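Local coordinates for metallo-beta-lactamase family protein (Staphylococcus aureus, PDB 3R2U) that binds an iron ion in a metallo-beta-lactamase fold joined to rhodanese-like sequence, and probably acts as a metal-dependent hydrolase, at residues A[350-355]-A[361-366]. Sequence-based numbering, arbitrary orientation.
Sequences KATHTL and DDIAGY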
ATOM      1  N   LYS A 350      -3.922 -11.076   5.380  1.00 20.73           N
ATOM      2  CA  LYS A 350      -5.261 -10.613   5.035  1.00 20.75           C
ATOM      3  C   LYS A 350      -6.316 -11.566   5.568  1.00 20.48           C
ATOM      4  O   LYS A 350      -7.328 -11.136   6.136  1.00 18.47           O
ATOM      5  CB  LYS A 350      -5.423 -10.460   3.526  1.00 22.44           C
ATOM      6  CG  LYS A 350      -4.584  -9.321   2.936  1.00 26.02           C
ATOM      7  CD  LYS A 350      -4.889  -9.078   1.447  1.00 32.06           C
ATOM      8  CE  LYS A 350      -4.446 -10.253   0.577  1.00 37.42           C
ATOM      9  NZ  LYS A 350      -4.633  -9.992  -0.893  1.00 42.25           N
ATOM     10  N   ALA A 351      -6.100 -12.864   5.365  1.00 20.08           N
ATOM     11  CA  ALA A 351      -7.064 -13.860   5.850  1.00 20.13           C
ATOM     12  C   ALA A 351      -7.167 -13.816   7.360  1.00 18.16           C
ATOM     13  O   ALA A 351      -8.250 -13.977   7.904  1.00 18.56           O
ATOM     14  CB  ALA A 351      -6.709 -15.278   5.385  1.00 18.48           C
ATOM     15  N   THR A 352      -6.027 -13.637   8.027  1.00 17.68           N
ATOM     16  CA  THR A 352      -5.973 -13.568   9.491  1.00 16.58           C
ATOM     17  C   THR A 352      -6.847 -12.428  10.002  1.00 16.59           C
ATOM     18  O   THR A 352      -7.639 -12.598  10.924  1.00 16.71           O
ATOM     19  CB  THR A 352      -4.506 -13.378   9.965  1.00 18.29           C
ATOM     20  OG1 THR A 352      -3.737 -14.556   9.645  1.00 19.93           O
ATOM     21  CG2 THR A 352      -4.437 -13.123  11.449  1.00 13.06           C
ATOM     22  N   HIS A 353      -6.711 -11.267   9.382  1.00 17.76           N
ATOM     23  CA  HIS A 353      -7.523 -10.098   9.745  1.00 17.47           C
ATOM     24  C   HIS A 353      -9.027 -10.374   9.526  1.00 16.43           C
ATOM     25  O   HIS A 353      -9.848 -10.084  10.391  1.00 15.08           O
ATOM     26  CB  HIS A 353      -7.058  -8.871   8.954  1.00 18.60           C
ATOM     27  CG  HIS A 353      -7.940  -7.691   9.132  1.00 19.74           C
ATOM     28  ND1 HIS A 353      -7.877  -6.886  10.244  1.00 24.77           N
ATOM     29  CD2 HIS A 353      -8.961  -7.219   8.380  1.00 23.58           C
ATOM     30  CE1 HIS A 353      -8.798  -5.943  10.149  1.00 25.88           C
ATOM     31  NE2 HIS A 353      -9.473  -6.125   9.030  1.00 23.79           N
ATOM     32  N   THR A 354      -9.385 -10.952   8.378  1.00 16.53           N
ATOM     33  CA  THR A 354     -10.785 -11.282   8.103  1.00 16.80           C
ATOM     34  C   THR A 354     -11.344 -12.228   9.173  1.00 16.02           C
ATOM     35  O   THR A 354     -12.453 -12.036   9.647  1.00 18.00           O
ATOM     36  CB  THR A 354     -10.965 -11.818   6.669  1.00 18.29           C
ATOM     37  OG1 THR A 354     -10.525 -10.816   5.749  1.00 22.75           O
ATOM     38  CG2 THR A 354     -12.440 -12.139   6.360  1.00 19.13           C
ATOM     39  N   LEU A 355     -10.558 -13.214   9.598  1.00 15.47           N
ATOM     40  CA  LEU A 355     -11.005 -14.128  10.649  1.00 15.28           C
ATOM     41  C   LEU A 355     -11.246 -13.414  11.976  1.00 14.50           C
ATOM     42  O   LEU A 355     -12.151 -13.794  12.735  1.00 12.58           O
ATOM     43  CB  LEU A 355     -10.049 -15.298  10.805  1.00 13.65           C
ATOM     44  CG  LEU A 355     -10.120 -16.273   9.615  1.00 17.37           C
ATOM     45  CD1 LEU A 355      -9.020 -17.345   9.714  1.00 13.37           C
ATOM     46  CD2 LEU A 355     -11.499 -16.933   9.515  1.00 16.82           C
ATOM     47  N   ASP A 361      -9.084 -15.218  16.846  1.00 15.53           N
ATOM     48  CA  ASP A 361      -7.765 -14.576  16.991  1.00 15.79           C
ATOM     49  C   ASP A 361      -6.642 -15.595  17.164  1.00 16.88           C
ATOM     50  O   ASP A 361      -5.546 -15.233  17.576  1.00 16.81           O
ATOM     51  CB  ASP A 361      -7.757 -13.680  18.264  1.00 16.54           C
ATOM     52  CG  ASP A 361      -8.664 -12.457  18.154  1.00 18.40           C
ATOM     53  OD1 ASP A 361      -9.048 -12.037  17.033  1.00 18.72           O
ATOM     54  OD2 ASP A 361      -8.977 -11.891  19.212  1.00 20.48           O
ATOM     55  N   ASP A 362      -6.897 -16.855  16.843  1.00 16.65           N
ATOM     56  CA  ASP A 362      -5.954 -17.925  17.182  1.00 18.04           C
ATOM     57  C   ASP A 362      -5.185 -18.608  16.034  1.00 17.10           C
ATOM     58  O   ASP A 362      -4.775 -19.762  16.173  1.00 16.98           O
ATOM     59  CB  ASP A 362      -6.683 -18.965  18.034  1.00 18.17           C
ATOM     60  CG  ASP A 362      -7.103 -18.414  19.392  1.00 22.53           C
ATOM     61  OD1 ASP A 362      -6.516 -17.424  19.838  1.00 26.27           O
ATOM     62  OD2 ASP A 362      -8.022 -18.975  20.022  1.00 30.23           O
ATOM     63  N   ILE A 363      -4.952 -17.897  14.939  1.00 15.99           N
ATOM     64  CA  ILE A 363      -4.119 -18.441  13.858  1.00 16.82           C
ATOM     65  C   ILE A 363      -2.741 -18.598  14.481  1.00 17.46           C
ATOM     66  O   ILE A 363      -2.197 -17.655  15.066  1.00 17.62           O
ATOM     67  CB  ILE A 363      -4.056 -17.536  12.646  1.00 15.99           C
ATOM     68  CG1 ILE A 363      -5.434 -17.442  12.000  1.00 17.64           C
ATOM     69  CG2 ILE A 363      -3.055 -18.059  11.608  1.00 15.29           C
ATOM     70  CD1 ILE A 363      -5.991 -18.775  11.499  1.00 18.75           C
ATOM     71  N   ALA A 364      -2.204 -19.799  14.392  1.00 16.62           N
ATOM     72  CA  ALA A 364      -0.923 -20.119  15.013  1.00 17.82           C
ATOM     73  C   ALA A 364       0.285 -19.906  14.114  1.00 18.60           C
ATOM     74  O   ALA A 364       1.392 -19.731  14.600  1.00 20.42           O
ATOM     75  CB  ALA A 364      -0.941 -21.551  15.538  1.00 16.26           C
ATOM     76  N   GLY A 365       0.082 -19.901  12.814  1.00 18.63           N
ATOM     77  CA  GLY A 365       1.201 -19.719  11.899  1.00 18.33           C
ATOM     78  C   GLY A 365       0.820 -20.136  10.508  1.00 17.92           C
ATOM     79  O   GLY A 365      -0.331 -20.429  10.257  1.00 17.96           O
ATOM     80  N   TYR A 366       1.779 -20.115   9.589  1.00 18.31           N
ATOM     81  CA  TYR A 366       1.493 -20.461   8.218  1.00 18.06           C
ATOM     82  C   TYR A 366       2.606 -21.306   7.608  1.00 19.74           C
ATOM     83  O   TYR A 366       3.701 -21.407   8.158  1.00 18.55           O
ATOM     84  CB  TYR A 366       1.277 -19.204   7.367  1.00 17.78           C
ATOM     85  CG  TYR A 366       2.548 -18.430   7.013  1.00 17.12           C
ATOM     86  CD1 TYR A 366       3.047 -17.457   7.858  1.00 15.59           C
ATOM     87  CD2 TYR A 366       3.231 -18.673   5.824  1.00 21.35           C
ATOM     88  CE1 TYR A 366       4.215 -16.761   7.552  1.00 16.40           C
ATOM     89  CE2 TYR A 366       4.395 -17.979   5.505  1.00 20.13           C
ATOM     90  CZ  TYR A 366       4.882 -17.033   6.388  1.00 20.36           C
ATOM     91  OH  TYR A 366       6.013 -16.343   6.089  1.00 18.95           O
TER
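Ile363 meets Leu355 and Thr352 where the second half of a beta-alpha-beta unit closes, and the helix packs on the parallel sheet through these side chains. The unit runs from strand 339-342 through helix 345-356 to strand 363-367, an edge strand of its sheet within this chain. Ile363, the first residue of that strand, sends its side chain toward the helix and divides it between two partners one turn apart. Its long branch ends in CD1, which lies 3.8 Å from CD1 of Leu355; the two side chains cross at about a right angle, so they touch methyl to methyl rather than lying alongside. In Ile363, chi1 (-66°) places CG1 anti to the carbonyl carbon, and the bend at chi2 (-61°) then brings CD1 to Leu355. Nearer the backbone, CG1 and CG2 of Ile363 both come up to OG1 of Thr352. That oxygen is already hydrogen-bonded to the carbonyl O of Val348, one turn earlier, which turns a buried polar group back into its own helix. Neighbours complete the packing: Leu341 of strand 339-342 touches both Thr352 and Ile363, while Phe325 and Ile329 of helix 325-329 pack on Leu355. No hydrogen bond links the two segments, and beside the hydroxyl the contact is loose, OG1 of Thr352 standing 4.1 Å from CG2 of Ile363.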